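Local coordinates for citrate synthase (Metallosphaera sedula, PDB 6ABX), which probably catalyses the condensation of oxaloacetate with acetyl-CoA and water to give citrate and CoA in the tricarboxylic acid cycle, at residues P325-F328 / A329-R332; S201-A204 / G205-L209. All blocks are in the same frame, centred on the assembly; numbering follows the deposited sequence.

Interaction 1: P325-F328 / A329-R332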
ATOM      1  N   PRO A 325       1.246  -1.344  17.216  1.00 12.41           N
ATOM      2  CA  PRO A 325       1.217  -1.687  15.795  1.00 11.54           C
ATOM      3  C   PRO A 325       2.490  -1.246  15.055  1.00 10.60           C
ATOM      4  O   PRO A 325       2.960  -1.938  14.106  1.00 10.64           O
ATOM      5  CB  PRO A 325       0.013  -0.939  15.214  1.00 13.15           C
ATOM      6  CG  PRO A 325      -0.873  -0.654  16.444  1.00 15.15           C
ATOM      7  CD  PRO A 325       0.010  -0.645  17.668  1.00 13.83           C
ATOM      8  N   THR A 326       3.093  -0.153  15.526  1.00  9.51           N
ATOM      9  CA  THR A 326       4.347   0.311  14.870  1.00  9.17           C
ATOM     10  C   THR A 326       5.465  -0.696  15.169  1.00  9.52           C
ATOM     11  O   THR A 326       6.395  -0.895  14.306  1.00  9.37           O
ATOM     12  CB  THR A 326       4.742   1.758  15.157  1.00 10.37           C
ATOM     13  OG1 THR A 326       5.142   1.930  16.518  1.00 10.28           O
ATOM     14  CG2 THR A 326       3.641   2.745  14.814  1.00 11.19           C
ATOM     15  N   ILE A 327       5.504  -1.174  16.413  1.00 10.57           N
ATOM     16  CA  ILE A 327       6.535  -2.114  16.832  1.00 11.47           C
ATOM     17  C   ILE A 327       6.394  -3.415  16.020  1.00 11.56           C
ATOM     18  O   ILE A 327       7.414  -4.016  15.549  1.00 11.41           O
ATOM     19  CB  ILE A 327       6.462  -2.325  18.353  1.00 12.58           C
ATOM     20  CG1 ILE A 327       6.712  -1.017  19.091  1.00 13.85           C
ATOM     21  CG2 ILE A 327       7.467  -3.369  18.793  1.00 13.38           C
ATOM     22  CD1 ILE A 327       6.297  -1.096  20.533  1.00 14.57           C
ATOM     23  N   PHE A 328       5.149  -3.884  15.873  1.00 10.71           N
ATOM     24  CA  PHE A 328       4.874  -5.009  14.963  1.00 10.67           C
ATOM     25  C   PHE A 328       5.522  -4.749  13.597  1.00 10.73           C
ATOM     26  O   PHE A 328       6.262  -5.591  13.072  1.00 11.31           O
ATOM     27  CB  PHE A 328       3.369  -5.219  14.932  1.00 11.53           C
ATOM     28  CG  PHE A 328       2.841  -6.468  14.283  1.00 11.35           C
ATOM     29  CD1 PHE A 328       3.226  -6.841  13.007  1.00 14.39           C
ATOM     30  CD2 PHE A 328       1.923  -7.264  14.953  1.00 15.47           C
ATOM     31  CE1 PHE A 328       2.716  -7.993  12.418  1.00 15.29           C
ATOM     32  CE2 PHE A 328       1.401  -8.406  14.345  1.00 15.48           C
ATOM     33  CZ  PHE A 328       1.800  -8.762  13.076  1.00 13.85           C
ATOM     34  N   ALA A 329       5.228  -3.602  12.991  1.00  9.51           N
ATOM     35  CA  ALA A 329       5.782  -3.248  11.667  1.00 10.05           C
ATOM     36  C   ALA A 329       7.303  -3.279  11.690  1.00 10.21           C
ATOM     37  O   ALA A 329       7.914  -3.710  10.712  1.00 10.86           O
ATOM     38  CB  ALA A 329       5.291  -1.886  11.228  1.00  9.98           C
ATOM     39  N   SER A 330       7.923  -2.851  12.815  1.00  9.88           N
ATOM     40  CA  SER A 330       9.374  -2.739  12.896  1.00 10.40           C
ATOM     41  C   SER A 330      10.009  -4.121  12.697  1.00  9.35           C
ATOM     42  O   SER A 330      11.060  -4.223  12.125  1.00 10.82           O
ATOM     43  CB  SER A 330       9.837  -2.108  14.202  1.00  9.98           C
ATOM     44  OG  SER A 330       9.857  -3.020  15.281  1.00 10.20           O
ATOM     45  N   ALA A 331       9.333  -5.189  13.112  1.00  9.25           N
ATOM     46  CA  ALA A 331       9.830  -6.552  12.922  1.00  8.89           C
ATOM     47  C   ALA A 331       9.337  -7.118  11.577  1.00  9.74           C
ATOM     48  O   ALA A 331      10.114  -7.757  10.815  1.00  9.81           O
ATOM     49  CB  ALA A 331       9.306  -7.428  14.061  1.00  9.62           C
ATOM     50  N   ARG A 332       8.081  -6.831  11.248  1.00  9.60           N
ATOM     51  CA  ARG A 332       7.423  -7.542  10.092  1.00  9.99           C
ATOM     52  C   ARG A 332       7.971  -7.016   8.759  1.00 10.37           C
ATOM     53  O   ARG A 332       7.881  -7.691   7.711  1.00 10.97           O
ATOM     54  CB  ARG A 332       5.893  -7.471  10.249  1.00 10.76           C
ATOM     55  CG  ARG A 332       5.120  -8.082   9.088  1.00 10.63           C
ATOM     56  CD  ARG A 332       5.384  -9.562   8.914  1.00 10.89           C
ATOM     57  NE  ARG A 332       5.108 -10.303  10.099  1.00 11.61           N
ATOM     58  CZ  ARG A 332       3.895 -10.744  10.494  1.00 13.18           C
ATOM     59  NH1 ARG A 332       2.806 -10.491   9.743  1.00 13.94           N
ATOM     60  NH2 ARG A 332       3.791 -11.353  11.663  1.00 13.32           N
TER
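Phe-328 and Arg-332, one turn apart near the start of helix 324-343 in the largely helical citrate synthase fold, run alongside each other in the same direction. Three i to i+4 backbone bonds fit an alpha-helix: Ala-329 N to Pro-325 O, Ser-330 N to Thr-326 O, and Arg-332 N to Phe-328 O (2.9 Å). Ala-331 N departs from the pattern, dividing two weak bonds between Ile-327 O (3.3 Å) and Phe-328 O (3.1 Å). Ile-327 O is compensated by the hydroxyl of Ser-330: OG sits between the backbone N and the carbonyl carbon (chi1 80°), which brings it back to the preceding turn, and it donates to a lone pair of Ile-327 O in the carbonyl plane at 2.7 Å. Thr-326 OG1 instead bonds to Leu-323 O.

The polar end of Arg-332 is buried, and its partners lie off the helix. NE is held by His-176 O and NH2 by a bound citrate, beside the oxaloacetate-binding residues His-179 and Asn-182, and NH1 too has a partner outside this helix turn; Arg-332 itself binds oxaloacetate. Bends at chi2 and chi3 fold the chain so that the guanidinium comes up against the Phe-328 ring. With an alanine here, His-176 O and the citrate would probably lose these NE and NH2 donors, and the edge of the Phe-328 ring its guanidinium neighbour. That ring also meets His-176 edge-to-face. Ring and guanidinium planes stand 66° apart, too steep for a parallel stack, and Phe-328 CE1 sits over the centre of one guanidinium face, 3.6 Å from Arg-332 CZ.

Interaction 2: S201-A204 / G205-L209; sequences SVVA and GISAL
Gly-205 N, Ile-206 N, Ser-207 N and Ala-208 N bond in turn to Ser-201 O, Val-202 O, Val-203 O and Ala-204 O at 2.9 to 3.0 Å, regular alpha-helical geometry across the junction. Val-203 O takes a second donor, Ser-207 OG, at 2.9 Å. The hydroxyl lies 37° above the carbonyl plane and Ser-207 N on the other face, so two donors from one residue grip the oxygen. Ser-207 chi1 of -63°, with OG beside its own backbone N, turns the hydroxyl back along the helix to make this bond.

These residues form the last nine residues of helix 198-209, a helix of the citrate synthase dimer interface: Val-203 and Ala-204 pack on their own counterparts in the second subunit, and Ser-207 O accepts a bond from Ser-196 OG of that subunit. Apolar contact within the helix comes from Val-202 and Ile-206, whose side chains cross obliquely. Val-202 CG1 meets Ile-206 CD1 at 3.9 Å, while Ile-206 CG1 lies 3.4 Å from Val-202 O. Ile-206 also rests on Trp-336 of helix 324-343, and Ser-201 OG bonds to Cys-188 O.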
ATOM      1  N   SER A 201       6.211  -0.680  -1.609  1.00 10.81           N
ATOM      2  CA  SER A 201       5.659  -1.974  -1.060  1.00 11.60           C
ATOM      3  C   SER A 201       5.424  -1.878   0.445  1.00 10.72           C
ATOM      4  O   SER A 201       4.331  -2.236   0.945  1.00 11.68           O
ATOM      5  CB  SER A 201       6.530  -3.175  -1.364  1.00 12.86           C
ATOM      6  OG  SER A 201       6.506  -3.397  -2.734  1.00 16.68           O
ATOM      7  N   VAL A 202       6.467  -1.466   1.168  1.00 10.02           N
ATOM      8  CA  VAL A 202       6.421  -1.396   2.596  1.00 10.97           C
ATOM      9  C   VAL A 202       5.379  -0.370   3.057  1.00 10.04           C
ATOM     10  O   VAL A 202       4.671  -0.630   4.034  1.00 12.51           O
ATOM     11  CB  VAL A 202       7.792  -1.159   3.237  1.00 10.44           C
ATOM     12  CG1 VAL A 202       7.723  -0.801   4.739  1.00  9.66           C
ATOM     13  CG2 VAL A 202       8.695  -2.370   3.020  1.00 11.14           C
ATOM     14  N   VAL A 203       5.275   0.782   2.387  1.00 10.53           N
ATOM     15  CA  VAL A 203       4.231   1.747   2.684  1.00 11.28           C
ATOM     16  C   VAL A 203       2.851   1.088   2.584  1.00 11.02           C
ATOM     17  O   VAL A 203       2.003   1.300   3.494  1.00 11.49           O
ATOM     18  CB  VAL A 203       4.347   3.016   1.800  1.00 12.16           C
ATOM     19  CG1 VAL A 203       3.131   3.897   1.909  1.00 12.74           C
ATOM     20  CG2 VAL A 203       5.620   3.785   2.134  1.00 12.77           C
ATOM     21  N   ALA A 204       2.605   0.262   1.561  1.00 10.87           N
ATOM     22  CA  ALA A 204       1.342  -0.423   1.475  1.00 10.68           C
ATOM     23  C   ALA A 204       1.181  -1.446   2.592  1.00 11.31           C
ATOM     24  O   ALA A 204       0.089  -1.570   3.135  1.00 10.74           O
ATOM     25  CB  ALA A 204       1.187  -1.071   0.134  1.00 11.42           C
ATOM     26  N   GLY A 205       2.262  -2.170   2.957  1.00 10.66           N
ATOM     27  CA  GLY A 205       2.229  -3.074   4.120  1.00 10.49           C
ATOM     28  C   GLY A 205       1.757  -2.382   5.407  1.00 10.35           C
ATOM     29  O   GLY A 205       0.854  -2.843   6.092  1.00 10.33           O
ATOM     30  N   ILE A 206       2.339  -1.225   5.675  1.00 10.48           N
ATOM     31  CA  ILE A 206       1.999  -0.423   6.872  1.00 11.10           C
ATOM     32  C   ILE A 206       0.539   0.031   6.820  1.00 10.82           C
ATOM     33  O   ILE A 206      -0.212  -0.057   7.825  1.00 11.71           O
ATOM     34  CB  ILE A 206       2.948   0.771   6.993  1.00 11.00           C
ATOM     35  CG1 ILE A 206       4.378   0.300   7.249  1.00 11.98           C
ATOM     36  CG2 ILE A 206       2.430   1.706   8.084  1.00 10.61           C
ATOM     37  CD1 ILE A 206       5.417   1.384   7.079  1.00 12.30           C
ATOM     38  N   SER A 207       0.127   0.470   5.633  1.00 11.89           N
ATOM     39  CA  SER A 207      -1.250   0.922   5.406  1.00 11.66           C
ATOM     40  C   SER A 207      -2.250  -0.202   5.755  1.00 11.97           C
ATOM     41  O   SER A 207      -3.262   0.045   6.404  1.00 11.59           O
ATOM     42  CB  SER A 207      -1.420   1.410   3.979  1.00 13.02           C
ATOM     43  OG  SER A 207      -0.595   2.546   3.741  1.00 13.45           O
ATOM     44  N   ALA A 208      -1.973  -1.453   5.351  1.00 11.71           N
ATOM     45  CA  ALA A 208      -2.822  -2.626   5.647  1.00 13.03           C
ATOM     46  C   ALA A 208      -2.760  -3.015   7.130  1.00 13.00           C
ATOM     47  O   ALA A 208      -3.761  -3.318   7.770  1.00 14.01           O
ATOM     48  CB  ALA A 208      -2.416  -3.809   4.787  1.00 13.37           C
ATOM     49  N   LEU A 209      -1.549  -3.057   7.665  1.00 12.55           N
ATOM     50  CA  LEU A 209      -1.303  -3.496   9.048  1.00 12.38           C
ATOM     51  C   LEU A 209      -2.014  -2.579  10.048  1.00 13.69           C
ATOM     52  O   LEU A 209      -2.390  -3.062  11.098  1.00 13.35           O
ATOM     53  CB  LEU A 209       0.196  -3.528   9.314  1.00 12.70           C
ATOM     54  CG  LEU A 209       0.613  -4.181  10.624  1.00 13.17           C
ATOM     55  CD1 LEU A 209       0.173  -5.619  10.675  1.00 13.06           C
ATOM     56  CD2 LEU A 209       2.117  -4.019  10.873  1.00 13.13           C
TER

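Interaction 2 comes first along the chain, on helix 198-209, and interaction 1 follows on helix 324-343; their centres are about 11 Å apart. The two helices touch directly. Leu-209 CD2, at the end of the earlier helix, packs 3.7 Å from Phe-328 CD1 and 3.8 Å from Ala-329 N. Helix 91-105 borders both, receiving Ala-329 on Leu-95 and Ile-206 on Val-99. Both contacts are buried, interaction 1 about 4 Å from the centre of the chain and interaction 2 about 11 Å. Interaction 1 carries a substrate-binding arginine, whereas interaction 2 reaches the second subunit, so Leu-209 links the helix that faces the second subunit to the helix that carries Arg-332.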